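Local atomic coordinates of S-adenosylmethionine-dependent methyltransferase (Clostridium acetobutylicum, PDB entry 1Y8C), a protein that probably transfers a methyl group from S-adenosylmethionine to an acceptor that has not been identified. Residues 8-13 / 196-201; 51-56 / 80-85; 143-148 / 173-178; 207-212 / 220-225. All coordinates share one frame; numbering follows the deposited sequence.

Interaction 1: 8-13 / 196-201; sequences HIYDKL and EEHEER
Y10 and H198 reach for each other from opposite directions and join through one polar bond, the phenol oxygen of the helix residue receiving the imidazole N-H of the strand residue. H198 ND1 donates to Y10 OH over 3.2 Å. The hydroxyl lies at the edge of the imidazole, almost exactly in its plane, although the N-H...O angle of 137° leaves the bond noticeably bent. The rings themselves are inclined, with planes 69° apart and centroids separated by 5.9 Å, and only the end of the phenol comes near: Y10 CZ stands 4.0 Å from H198 CE1. E196, two residues earlier on the same side of the strand, adds an aliphatic touch, its CG resting 4.5 Å from Y10 CE1.

Y10 has CG anti to the backbone N (chi1 -167°), which sends the ring away from helix 3-15 toward the strand. Y10 also touches F183 of strand 176-186, and the H198 ring meets Y114 edge-to-face. Backbone bonds from E196 to I181 and from H198 to M179 hold the edge strand 191-201 in the antiparallel sheet.

A helix near the N-terminus is thus tied to that sheet by a buried tyrosine. Because ND1 is the donor, the phenol oxygen acts here as acceptor; the bond uses the ND1-H edge of the imidazole and, with the edge-to-face contact of Y114, probably limits how the ring can turn.

Interaction 2: 51-56 / 80-85; sequences LTENLC and RSQGLK
Apolar contact is carried by L84, which comes up against the short helix 52-55 with both of its methyl groups. CD2 lies 4.0 Å from C56 SG, while CD1 approaches the backbone at E53, 4.2 Å from its CA. The thiol is brought to this meeting by its first torsion, SG being anti to the backbone N (chi1 168°). F79 of helix 69-81 also touches L84, continuing the apolar patch.

The chain leaves helix 69-81 through a Schellman motif: G83, with positive phi, is the C-prime residue, G83 N bonding to R80 O and L84 N to F79 O. This reversal turns L84 back toward 51-56, within the methyltransferase domain.

The polar contact lies nearer the surface, where E53 and Q82 cross at about a right angle. Both chains are extended beyond CG, and the carboxylate of E53 meets the end of Q82 with the two flat groups turned 71° apart. The E53 side chain also touches K78 of helix 69-81.

Interaction 3: 143-148 / 173-178; sequences NSYYKL and EDDLVS
The first turn of helix 145-152 lies beside the start of strand 176-186, the backbones nearing each other from Y145 and D175, CA atoms 8.3 Å apart, to L148 and V177, where the CA separation falls to 6.5 Å. At the wider end the side chains bridge the gap: Y145 OH donates to D175 OD1 over 2.7 Å. The carboxylate oxygen sits in the plane of the phenol at its edge, and the hydroxyl approaches it almost in line with its bond to CG, ring and carboxylate planes being 60° apart. Y145 holds CG anti to the backbone N (chi1 -174°), which carries the hydroxyl across to D175 in the two-residue, type I' beta-hairpin turn linking strands 164-173 and 176-186. At the narrower end V177 CG2 packs on L148, 3.5 Å from its CB and 3.4 Å from its carbonyl O.

S144 is the helix N-cap, its OG accepting from K147 N at 3.0 Å. D175 is fixed by a backbone bond to A202, and K204 makes a cation-pi contact with the Y145 ring.

Polar and apolar contacts therefore divide the interface. K204 near the ring would probably make the hydroxyl a somewhat better donor, while the carboxylate accepts it and would hold the proton on the phenol.

Interaction 4: 207-212 / 220-225; sequences DIEKYL and LDKVDC
E209 and K222 face one another across a salt bridge, K222 NZ standing 3.4 Å from E209 OE2 in what is at best a weak hydrogen bond. Each has a stronger partner elsewhere: the ammonium pairs with E205, also on helix 205-214, and E209 OE2 is bonded to Y240 OH. The lysine is therefore paired with two carboxylates of one helix, E205 and, more weakly, E209, and the tyrosine helps fix the position of the latter.

The two side chains cross at about a right angle. K222 leaves the strand with CG anti to the backbone N and bends only at chi3 (64°), bringing its CD to 3.5 Å from E209 OE2. The K222 side chain also touches Y240 and V231, while E209 and L212 pack on I219 of the same strand.

A classic beta bulge opposite L241 takes in L220 and D221. Helix 205-214 leads into edge strand 217-224, which pairs antiparallel with the last strand, 237-244, in the 3-2-1-4-5-7-6 order characteristic of Rossmann-like methyltransferases.

In the fold
The four contacts fall around two sheets. Interaction 2 lies beside the seven-stranded mixed sheet, and interaction 4 belongs to the far edge of that sheet, their centres 28 Å apart on opposite sides of the chain's centre. Interactions 1 and 3 share the four-stranded antiparallel sheet, whose neighbouring strands 176-186 and 191-201 bring them into touch, with centres 14 Å apart. Along the chain interactions 2 and 3 are nested inside the loop closed by interaction 1, and interaction 4 follows it. The antiparallel sheet is thus inserted between strand 136-143 and the final strands; interactions 1 and 3 tie it to helices 3-15 and 145-152, while interactions 2 and 4 belong to the Rossmann-like part.

Interaction 1: 8-13 / 196-201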
loop_
_atom_site.group_PDB
_atom_site.type_symbol
_atom_site.label_atom_id
_atom_site.label_comp_id
_atom_site.label_asym_id
_atom_site.label_seq_id
_atom_site.Cartn_x
_atom_site.Cartn_y
_atom_site.Cartn_z
ATOM N N HIS A 8 11.944 5.472 3.321
ATOM C CA HIS A 8 12.075 6.314 2.136
ATOM C C HIS A 8 13.057 5.650 1.186
ATOM O O HIS A 8 12.799 5.531 -0.011
ATOM C CB HIS A 8 12.579 7.712 2.510
ATOM C CG HIS A 8 11.578 8.532 3.267
ATOM N ND1 HIS A 8 10.364 8.906 2.730
ATOM C CD2 HIS A 8 11.607 9.047 4.519
ATOM C CE1 HIS A 8 9.690 9.615 3.617
ATOM N NE2 HIS A 8 10.423 9.714 4.713
ATOM N N ILE A 9 14.185 5.209 1.731
ATOM C CA ILE A 9 15.193 4.549 0.922
ATOM C C ILE A 9 14.565 3.379 0.168
ATOM O O ILE A 9 14.743 3.242 -1.040
ATOM C CB ILE A 9 16.354 4.028 1.796
ATOM C CG1 ILE A 9 17.028 5.205 2.510
ATOM C CG2 ILE A 9 17.358 3.269 0.928
ATOM C CD1 ILE A 9 18.082 4.804 3.521
ATOM N N TYR A 10 13.819 2.552 0.892
ATOM C CA TYR A 10 13.166 1.379 0.318
ATOM C C TYR A 10 12.247 1.755 -0.833
ATOM O O TYR A 10 12.349 1.206 -1.933
ATOM C CB TYR A 10 12.352 0.648 1.398
ATOM C CG TYR A 10 11.887 -0.743 1.006
ATOM C CD1 TYR A 10 12.663 -1.863 1.289
ATOM C CD2 TYR A 10 10.681 -0.933 0.333
ATOM C CE1 TYR A 10 12.253 -3.141 0.917
ATOM C CE2 TYR A 10 10.264 -2.203 -0.053
ATOM C CZ TYR A 10 11.055 -3.304 0.243
ATOM O OH TYR A 10 10.640 -4.561 -0.141
ATOM N N ASP A 11 11.337 2.683 -0.569
ATOM C CA ASP A 11 10.384 3.125 -1.581
ATOM C C ASP A 11 11.039 3.763 -2.794
ATOM O O ASP A 11 10.513 3.675 -3.905
ATOM C CB ASP A 11 9.384 4.114 -0.979
ATOM C CG ASP A 11 8.295 3.427 -0.190
ATOM O OD1 ASP A 11 8.040 2.224 -0.458
ATOM O OD2 ASP A 11 7.681 4.094 0.677
ATOM N N LYS A 12 12.178 4.414 -2.583
ATOM C CA LYS A 12 12.888 5.068 -3.679
ATOM C C LYS A 12 13.751 4.102 -4.496
ATOM O O LYS A 12 13.898 4.273 -5.700
ATOM C CB LYS A 12 13.770 6.200 -3.143
ATOM C CG LYS A 12 14.731 6.773 -4.178
ATOM C CD LYS A 12 15.716 7.759 -3.549
ATOM C CE LYS A 12 16.765 8.249 -4.565
ATOM N NZ LYS A 12 16.160 9.020 -5.714
ATOM N N LEU A 13 14.309 3.088 -3.847
ATOM C CA LEU A 13 15.159 2.155 -4.556
ATOM C C LEU A 13 14.465 0.862 -4.978
ATOM O O LEU A 13 14.586 0.435 -6.129
ATOM C CB LEU A 13 16.401 1.842 -3.715
ATOM C CG LEU A 13 17.236 3.054 -3.271
ATOM C CD1 LEU A 13 18.415 2.580 -2.434
ATOM C CD2 LEU A 13 17.729 3.840 -4.476
ATOM N N GLU A 196 15.592 -7.617 4.781
ATOM C CA GLU A 196 14.149 -7.630 4.542
ATOM C C GLU A 196 13.779 -8.823 3.680
ATOM O O GLU A 196 14.411 -9.086 2.656
ATOM C CB GLU A 196 13.696 -6.354 3.829
ATOM C CG GLU A 196 13.912 -5.059 4.614
ATOM C CD GLU A 196 12.884 -4.829 5.714
ATOM O OE1 GLU A 196 11.688 -4.657 5.385
ATOM O OE2 GLU A 196 13.274 -4.812 6.903
ATOM N N GLU A 197 12.749 -9.545 4.097
ATOM C CA GLU A 197 12.282 -10.705 3.359
ATOM C C GLU A 197 10.765 -10.652 3.259
ATOM O O GLU A 197 10.061 -10.842 4.247
ATOM C CB GLU A 197 12.733 -11.982 4.063
ATOM C CG GLU A 197 12.214 -13.252 3.421
ATOM C CD GLU A 197 12.857 -14.512 3.991
ATOM O OE1 GLU A 197 12.323 -15.620 3.727
ATOM O OE2 GLU A 197 13.898 -14.400 4.689
ATOM N N HIS A 198 10.263 -10.380 2.063
ATOM C CA HIS A 198 8.825 -10.291 1.865
ATOM C C HIS A 198 8.361 -11.285 0.803
ATOM O O HIS A 198 9.148 -11.750 -0.021
ATOM C CB HIS A 198 8.443 -8.862 1.457
ATOM C CG HIS A 198 8.924 -7.812 2.411
ATOM N ND1 HIS A 198 9.502 -6.633 1.990
ATOM C CD2 HIS A 198 8.919 -7.767 3.764
ATOM C CE1 HIS A 198 9.833 -5.907 3.043
ATOM N NE2 HIS A 198 9.491 -6.571 4.132
ATOM N N GLU A 199 7.071 -11.594 0.829
ATOM C CA GLU A 199 6.482 -12.524 -0.113
ATOM C C GLU A 199 5.220 -11.884 -0.671
ATOM O O GLU A 199 4.356 -11.456 0.092
ATOM C CB GLU A 199 6.148 -13.803 0.627
ATOM C CG GLU A 199 6.071 -15.044 -0.211
ATOM C CD GLU A 199 6.220 -16.285 0.656
ATOM O OE1 GLU A 199 5.400 -16.457 1.589
ATOM O OE2 GLU A 199 7.156 -17.080 0.408
ATOM N N GLU A 200 5.128 -11.795 -1.996
ATOM C CA GLU A 200 3.954 -11.203 -2.649
ATOM C C GLU A 200 3.360 -12.181 -3.671
ATOM O O GLU A 200 4.092 -12.887 -4.367
ATOM C CB GLU A 200 4.327 -9.877 -3.352
ATOM C CG GLU A 200 4.361 -8.645 -2.428
ATOM C CD GLU A 200 4.506 -7.304 -3.177
ATOM O OE1 GLU A 200 4.018 -7.186 -4.330
ATOM O OE2 GLU A 200 5.082 -6.355 -2.592
ATOM N N ARG A 201 2.036 -12.244 -3.749
ATOM C CA ARG A 201 1.416 -13.136 -4.710
ATOM C C ARG A 201 1.067 -12.365 -5.961
ATOM O O ARG A 201 0.648 -11.207 -5.898
ATOM C CB ARG A 201 0.142 -13.785 -4.164
ATOM C CG ARG A 201 -0.105 -15.126 -4.831
ATOM C CD ARG A 201 -1.546 -15.386 -5.196
ATOM N NE ARG A 201 -2.229 -16.202 -4.194
ATOM C CZ ARG A 201 -3.195 -17.077 -4.477
ATOM N NH1 ARG A 201 -3.584 -17.253 -5.735
ATOM N NH2 ARG A 201 -3.781 -17.776 -3.508
#

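Interaction 2: 51-56 / 80-85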
loop_
_atom_site.group_PDB
_atom_site.type_symbol
_atom_site.label_atom_id
_atom_site.label_comp_id
_atom_site.label_asym_id
_atom_site.label_seq_id
_atom_site.Cartn_x
_atom_site.Cartn_y
_atom_site.Cartn_z
ATOM N N LEU A 51 1.938 8.368 3.288
ATOM C CA LEU A 51 0.799 8.673 2.451
ATOM C C LEU A 51 -0.290 9.277 3.338
ATOM O O LEU A 51 -1.064 10.129 2.910
ATOM C CB LEU A 51 0.329 7.379 1.801
ATOM C CG LEU A 51 -0.324 7.393 0.429
ATOM C CD1 LEU A 51 -0.001 6.087 -0.267
ATOM C CD2 LEU A 51 -1.811 7.586 0.550
ATOM N N THR A 52 -0.320 8.843 4.591
ATOM C CA THR A 52 -1.309 9.316 5.548
ATOM C C THR A 52 -1.163 10.807 5.836
ATOM O O THR A 52 -2.161 11.531 5.922
ATOM C CB THR A 52 -1.192 8.550 6.876
ATOM O OG1 THR A 52 -0.853 7.184 6.608
ATOM C CG2 THR A 52 -2.508 8.596 7.629
ATOM N N GLU A 53 0.078 11.265 5.991
ATOM C CA GLU A 53 0.335 12.672 6.286
ATOM C C GLU A 53 -0.145 13.597 5.167
ATOM O O GLU A 53 -0.334 14.783 5.386
ATOM C CB GLU A 53 1.824 12.909 6.540
ATOM C CG GLU A 53 2.689 12.655 5.328
ATOM C CD GLU A 53 4.154 12.956 5.560
ATOM O OE1 GLU A 53 4.979 12.495 4.738
ATOM O OE2 GLU A 53 4.490 13.652 6.544
ATOM N N ASN A 54 -0.345 13.061 3.970
ATOM C CA ASN A 54 -0.815 13.881 2.866
ATOM C C ASN A 54 -2.339 13.981 2.818
ATOM O O ASN A 54 -2.883 15.039 2.512
ATOM C CB ASN A 54 -0.307 13.319 1.535
ATOM C CG ASN A 54 1.162 13.600 1.308
ATOM O OD1 ASN A 54 1.913 13.819 2.258
ATOM N ND2 ASN A 54 1.586 13.586 0.047
ATOM N N LEU A 55 -3.022 12.879 3.126
ATOM C CA LEU A 55 -4.483 12.811 3.076
ATOM C C LEU A 55 -5.167 13.129 4.401
ATOM O O LEU A 55 -6.279 13.653 4.426
ATOM C CB LEU A 55 -4.908 11.416 2.615
ATOM C CG LEU A 55 -4.418 10.965 1.245
ATOM C CD1 LEU A 55 -4.499 9.463 1.136
ATOM C CD2 LEU A 55 -5.249 11.636 0.169
ATOM N N CYS A 56 -4.500 12.800 5.498
ATOM C CA CYS A 56 -5.042 13.046 6.826
ATOM C C CYS A 56 -5.537 14.488 7.046
ATOM O O CYS A 56 -6.621 14.697 7.598
ATOM C CB CYS A 56 -3.994 12.691 7.880
ATOM S SG CYS A 56 -4.418 13.277 9.513
ATOM N N ARG A 80 2.584 13.509 15.069
ATOM C CA ARG A 80 2.699 14.445 16.176
ATOM C C ARG A 80 3.483 15.706 15.832
ATOM O O ARG A 80 3.053 16.811 16.151
ATOM C CB ARG A 80 3.335 13.748 17.380
ATOM C CG ARG A 80 2.361 12.892 18.166
ATOM C CD ARG A 80 3.077 11.995 19.167
ATOM N NE ARG A 80 2.132 11.376 20.092
ATOM C CZ ARG A 80 2.432 10.379 20.921
ATOM N NH1 ARG A 80 3.661 9.874 20.940
ATOM N NH2 ARG A 80 1.499 9.890 21.737
ATOM N N SER A 81 4.628 15.550 15.180
ATOM C CA SER A 81 5.439 16.706 14.825
ATOM C C SER A 81 4.735 17.600 13.810
ATOM O O SER A 81 5.178 18.715 13.541
ATOM C CB SER A 81 6.787 16.262 14.263
ATOM O OG SER A 81 6.655 15.803 12.936
ATOM N N GLN A 82 3.637 17.107 13.243
ATOM C CA GLN A 82 2.867 17.869 12.264
ATOM C C GLN A 82 1.513 18.297 12.823
ATOM O O GLN A 82 0.626 18.697 12.068
ATOM C CB GLN A 82 2.632 17.039 11.009
ATOM C CG GLN A 82 3.866 16.782 10.173
ATOM C CD GLN A 82 3.534 15.985 8.924
ATOM O OE1 GLN A 82 3.137 14.823 9.010
ATOM N NE2 GLN A 82 3.680 16.611 7.756
ATOM N N GLY A 83 1.354 18.207 14.140
ATOM C CA GLY A 83 0.105 18.599 14.765
ATOM C C GLY A 83 -1.080 17.755 14.341
ATOM O O GLY A 83 -2.233 18.154 14.527
ATOM N N LEU A 84 -0.793 16.590 13.767
ATOM C CA LEU A 84 -1.822 15.659 13.304
ATOM C C LEU A 84 -2.166 14.676 14.419
ATOM O O LEU A 84 -1.285 14.221 15.147
ATOM C CB LEU A 84 -1.306 14.893 12.092
ATOM C CG LEU A 84 -0.916 15.768 10.903
ATOM C CD1 LEU A 84 -0.219 14.921 9.843
ATOM C CD2 LEU A 84 -2.163 16.429 10.334
ATOM N N LYS A 85 -3.446 14.348 14.550
ATOM C CA LYS A 85 -3.871 13.422 15.590
ATOM C C LYS A 85 -4.769 12.300 15.082
ATOM O O LYS A 85 -5.927 12.202 15.459
ATOM C CB LYS A 85 -4.581 14.179 16.718
ATOM C CG LYS A 85 -3.690 15.169 17.465
ATOM C CD LYS A 85 -4.423 15.880 18.608
ATOM C CE LYS A 85 -4.732 14.946 19.778
ATOM N NZ LYS A 85 -5.495 15.636 20.869
#

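Interaction 3: 143-148 / 173-178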
loop_
_atom_site.group_PDB
_atom_site.type_symbol
_atom_site.label_atom_id
_atom_site.label_comp_id
_atom_site.label_asym_id
_atom_site.label_seq_id
_atom_site.Cartn_x
_atom_site.Cartn_y
_atom_site.Cartn_z
ATOM N N ASN A 143 0.822 -4.816 -7.368
ATOM C CA ASN A 143 1.859 -4.954 -8.365
ATOM C C ASN A 143 1.177 -5.883 -9.342
ATOM O O ASN A 143 0.480 -6.822 -8.938
ATOM C CB ASN A 143 3.119 -5.590 -7.786
ATOM C CG ASN A 143 4.052 -4.561 -7.159
ATOM O OD1 ASN A 143 4.258 -3.479 -7.707
ATOM N ND2 ASN A 143 4.630 -4.898 -6.014
ATOM N N SER A 144 1.344 -5.593 -10.625
ATOM C CA SER A 144 0.712 -6.378 -11.670
ATOM C C SER A 144 1.314 -7.765 -11.751
ATOM O O SER A 144 2.429 -8.011 -11.289
ATOM C CB SER A 144 0.884 -5.689 -13.004
ATOM O OG SER A 144 2.247 -5.692 -13.370
ATOM N N TYR A 145 0.564 -8.678 -12.345
ATOM C CA TYR A 145 1.026 -10.046 -12.494
ATOM C C TYR A 145 2.287 -10.064 -13.353
ATOM O O TYR A 145 3.178 -10.874 -13.137
ATOM C CB TYR A 145 -0.056 -10.889 -13.164
ATOM C CG TYR A 145 0.296 -12.344 -13.226
ATOM C CD1 TYR A 145 -0.062 -13.214 -12.188
ATOM C CD2 TYR A 145 1.036 -12.849 -14.292
ATOM C CE1 TYR A 145 0.314 -14.552 -12.211
ATOM C CE2 TYR A 145 1.418 -14.179 -14.325
ATOM C CZ TYR A 145 1.058 -15.026 -13.288
ATOM O OH TYR A 145 1.445 -16.345 -13.332
ATOM N N TYR A 146 2.361 -9.164 -14.328
ATOM C CA TYR A 146 3.513 -9.122 -15.208
ATOM C C TYR A 146 4.748 -8.635 -14.482
ATOM O O TYR A 146 5.850 -9.118 -14.724
ATOM C CB TYR A 146 3.228 -8.209 -16.390
ATOM C CG TYR A 146 4.343 -8.150 -17.403
ATOM C CD1 TYR A 146 4.539 -9.186 -18.326
ATOM C CD2 TYR A 146 5.200 -7.048 -17.451
ATOM C CE1 TYR A 146 5.561 -9.113 -19.275
ATOM C CE2 TYR A 146 6.223 -6.970 -18.386
ATOM C CZ TYR A 146 6.395 -7.995 -19.292
ATOM O OH TYR A 146 7.386 -7.879 -20.230
ATOM N N LYS A 147 4.554 -7.675 -13.587
ATOM C CA LYS A 147 5.650 -7.094 -12.828
ATOM C C LYS A 147 6.320 -8.126 -11.919
ATOM O O LYS A 147 7.546 -8.225 -11.878
ATOM C CB LYS A 147 5.116 -5.927 -12.005
ATOM C CG LYS A 147 6.146 -4.912 -11.594
ATOM C CD LYS A 147 6.771 -5.265 -10.273
ATOM C CE LYS A 147 7.535 -4.076 -9.721
ATOM N NZ LYS A 147 8.555 -3.600 -10.697
ATOM N N LEU A 148 5.524 -8.912 -11.204
ATOM C CA LEU A 148 6.095 -9.898 -10.306
ATOM C C LEU A 148 6.630 -11.132 -11.024
ATOM O O LEU A 148 7.684 -11.667 -10.657
ATOM C CB LEU A 148 5.054 -10.323 -9.277
ATOM C CG LEU A 148 4.395 -9.181 -8.511
ATOM C CD1 LEU A 148 3.313 -9.755 -7.611
ATOM C CD2 LEU A 148 5.442 -8.408 -7.698
ATOM N N GLU A 173 7.987 -18.443 -8.071
ATOM C CA GLU A 173 7.517 -19.817 -8.160
ATOM C C GLU A 173 6.031 -19.972 -7.836
ATOM O O GLU A 173 5.561 -19.522 -6.790
ATOM C CB GLU A 173 8.353 -20.664 -7.202
ATOM C CG GLU A 173 7.715 -21.943 -6.723
ATOM C CD GLU A 173 8.606 -22.681 -5.743
ATOM O OE1 GLU A 173 9.043 -22.056 -4.751
ATOM O OE2 GLU A 173 8.876 -23.881 -5.960
ATOM N N ASP A 174 5.293 -20.596 -8.747
ATOM C CA ASP A 174 3.875 -20.837 -8.527
ATOM C C ASP A 174 3.157 -19.557 -8.097
ATOM O O ASP A 174 2.609 -19.466 -6.997
ATOM C CB ASP A 174 3.726 -21.939 -7.464
ATOM C CG ASP A 174 2.280 -22.347 -7.218
ATOM O OD1 ASP A 174 1.523 -22.541 -8.200
ATOM O OD2 ASP A 174 1.913 -22.495 -6.030
ATOM N N ASP A 175 3.185 -18.562 -8.974
ATOM C CA ASP A 175 2.536 -17.286 -8.723
ATOM C C ASP A 175 2.949 -16.546 -7.452
ATOM O O ASP A 175 2.314 -15.556 -7.076
ATOM C CB ASP A 175 1.025 -17.476 -8.712
ATOM C CG ASP A 175 0.520 -18.105 -9.978
ATOM O OD1 ASP A 175 0.961 -17.660 -11.062
ATOM O OD2 ASP A 175 -0.315 -19.036 -9.885
ATOM N N LEU A 176 4.002 -17.012 -6.793
ATOM C CA LEU A 176 4.466 -16.361 -5.581
ATOM C C LEU A 176 5.896 -15.888 -5.763
ATOM O O LEU A 176 6.754 -16.649 -6.208
ATOM C CB LEU A 176 4.401 -17.328 -4.396
ATOM C CG LEU A 176 4.705 -16.729 -3.018
ATOM C CD1 LEU A 176 3.664 -15.667 -2.690
ATOM C CD2 LEU A 176 4.675 -17.817 -1.947
ATOM N N VAL A 177 6.149 -14.631 -5.423
ATOM C CA VAL A 177 7.481 -14.064 -5.534
ATOM C C VAL A 177 8.080 -13.894 -4.155
ATOM O O VAL A 177 7.475 -13.281 -3.282
ATOM C CB VAL A 177 7.450 -12.680 -6.194
ATOM C CG1 VAL A 177 8.848 -12.078 -6.219
ATOM C CG2 VAL A 177 6.907 -12.793 -7.594
ATOM N N SER A 178 9.270 -14.436 -3.949
ATOM C CA SER A 178 9.918 -14.289 -2.656
ATOM C C SER A 178 11.114 -13.363 -2.835
ATOM O O SER A 178 11.997 -13.619 -3.651
ATOM C CB SER A 178 10.357 -15.652 -2.147
ATOM O OG SER A 178 9.294 -16.579 -2.312
#

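Interaction 4: 207-212 / 220-225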
loop_
_atom_site.group_PDB
_atom_site.type_symbol
_atom_site.label_atom_id
_atom_site.label_comp_id
_atom_site.label_asym_id
_atom_site.label_seq_id
_atom_site.Cartn_x
_atom_site.Cartn_y
_atom_site.Cartn_z
ATOM N N ASP A 207 -8.761 -12.388 -11.448
ATOM C CA ASP A 207 -8.927 -12.926 -10.098
ATOM C C ASP A 207 -9.309 -11.839 -9.103
ATOM O O ASP A 207 -10.118 -12.061 -8.207
ATOM C CB ASP A 207 -7.631 -13.574 -9.623
ATOM C CG ASP A 207 -7.241 -14.776 -10.452
ATOM O OD1 ASP A 207 -6.028 -15.107 -10.459
ATOM O OD2 ASP A 207 -8.142 -15.385 -11.083
ATOM N N ILE A 208 -8.698 -10.672 -9.247
ATOM C CA ILE A 208 -8.991 -9.577 -8.349
ATOM C C ILE A 208 -10.434 -9.141 -8.542
ATOM O O ILE A 208 -11.178 -8.960 -7.579
ATOM C CB ILE A 208 -8.066 -8.380 -8.615
ATOM C CG1 ILE A 208 -6.634 -8.730 -8.202
ATOM C CG2 ILE A 208 -8.578 -7.154 -7.863
ATOM C CD1 ILE A 208 -6.442 -8.917 -6.705
ATOM N N GLU A 209 -10.821 -8.966 -9.800
ATOM C CA GLU A 209 -12.169 -8.548 -10.126
ATOM C C GLU A 209 -13.182 -9.512 -9.522
ATOM O O GLU A 209 -14.194 -9.082 -8.962
ATOM C CB GLU A 209 -12.324 -8.458 -11.646
ATOM C CG GLU A 209 -12.149 -7.026 -12.177
ATOM C CD GLU A 209 -10.969 -6.835 -13.134
ATOM O OE1 GLU A 209 -11.019 -7.369 -14.266
ATOM O OE2 GLU A 209 -9.999 -6.140 -12.753
ATOM N N LYS A 210 -12.902 -10.811 -9.613
ATOM C CA LYS A 210 -13.802 -11.819 -9.055
ATOM C C LYS A 210 -13.860 -11.689 -7.525
ATOM O O LYS A 210 -14.940 -11.599 -6.949
ATOM C CB LYS A 210 -13.340 -13.228 -9.453
ATOM C CG LYS A 210 -14.368 -14.319 -9.147
ATOM C CD LYS A 210 -13.946 -15.709 -9.647
ATOM C CE LYS A 210 -12.888 -16.365 -8.758
ATOM N NZ LYS A 210 -13.396 -16.726 -7.392
ATOM N N TYR A 211 -12.694 -11.665 -6.881
ATOM C CA TYR A 211 -12.617 -11.536 -5.430
ATOM C C TYR A 211 -13.263 -10.249 -4.936
ATOM O O TYR A 211 -13.790 -10.200 -3.828
ATOM C CB TYR A 211 -11.160 -11.591 -4.974
ATOM C CG TYR A 211 -10.459 -12.892 -5.309
ATOM C CD1 TYR A 211 -9.063 -12.978 -5.302
ATOM C CD2 TYR A 211 -11.190 -14.042 -5.618
ATOM C CE1 TYR A 211 -8.417 -14.180 -5.598
ATOM C CE2 TYR A 211 -10.554 -15.246 -5.912
ATOM C CZ TYR A 211 -9.167 -15.311 -5.898
ATOM O OH TYR A 211 -8.541 -16.516 -6.156
ATOM N N LEU A 212 -13.217 -9.201 -5.748
ATOM C CA LEU A 212 -13.832 -7.943 -5.360
ATOM C C LEU A 212 -15.332 -8.135 -5.280
ATOM O O LEU A 212 -15.946 -7.825 -4.264
ATOM C CB LEU A 212 -13.522 -6.846 -6.375
ATOM C CG LEU A 212 -12.223 -6.069 -6.187
ATOM C CD1 LEU A 212 -12.098 -5.046 -7.296
ATOM C CD2 LEU A 212 -12.217 -5.389 -4.832
ATOM N N LEU A 220 -15.141 1.154 -9.852
ATOM C CA LEU A 220 -15.461 2.480 -10.364
ATOM C C LEU A 220 -14.409 2.915 -11.374
ATOM O O LEU A 220 -14.627 3.825 -12.172
ATOM C CB LEU A 220 -15.524 3.488 -9.211
ATOM C CG LEU A 220 -16.899 4.089 -8.887
ATOM C CD1 LEU A 220 -17.936 2.990 -8.697
ATOM C CD2 LEU A 220 -16.790 4.938 -7.637
ATOM N N ASP A 221 -13.259 2.263 -11.337
ATOM C CA ASP A 221 -12.205 2.596 -12.262
ATOM C C ASP A 221 -10.994 1.734 -11.990
ATOM O O ASP A 221 -10.729 1.360 -10.852
ATOM C CB ASP A 221 -11.831 4.074 -12.152
ATOM C CG ASP A 221 -11.463 4.686 -13.507
ATOM O OD1 ASP A 221 -10.843 3.980 -14.338
ATOM O OD2 ASP A 221 -11.783 5.875 -13.728
ATOM N N LYS A 222 -10.279 1.416 -13.064
ATOM C CA LYS A 222 -9.075 0.604 -13.021
ATOM C C LYS A 222 -8.047 1.297 -13.913
ATOM O O LYS A 222 -8.097 1.176 -15.140
ATOM C CB LYS A 222 -9.364 -0.798 -13.552
ATOM C CG LYS A 222 -8.155 -1.705 -13.483
ATOM C CD LYS A 222 -8.468 -3.152 -13.836
ATOM C CE LYS A 222 -8.939 -3.314 -15.281
ATOM N NZ LYS A 222 -9.059 -4.757 -15.667
ATOM N N VAL A 223 -7.116 2.016 -13.291
ATOM C CA VAL A 223 -6.100 2.743 -14.039
ATOM C C VAL A 223 -4.664 2.273 -13.814
ATOM O O VAL A 223 -4.397 1.357 -13.030
ATOM C CB VAL A 223 -6.151 4.235 -13.710
ATOM C CG1 VAL A 223 -7.554 4.763 -13.938
ATOM C CG2 VAL A 223 -5.692 4.465 -12.265
ATOM N N ASP A 224 -3.743 2.937 -14.506
ATOM C CA ASP A 224 -2.325 2.625 -14.421
ATOM C C ASP A 224 -1.610 3.528 -13.427
ATOM O O ASP A 224 -1.549 4.742 -13.595
ATOM C CB ASP A 224 -1.667 2.776 -15.792
ATOM C CG ASP A 224 -0.239 2.259 -15.817
ATOM O OD1 ASP A 224 0.566 2.631 -14.929
ATOM O OD2 ASP A 224 0.087 1.483 -16.747
ATOM N N CYS A 225 -1.068 2.907 -12.392
ATOM C CA CYS A 225 -0.324 3.597 -11.359
ATOM C C CYS A 225 -0.729 5.039 -11.056
ATOM O O CYS A 225 -0.027 5.981 -11.421
ATOM C CB CYS A 225 1.154 3.549 -11.701
ATOM S SG CYS A 225 2.223 4.051 -10.353
#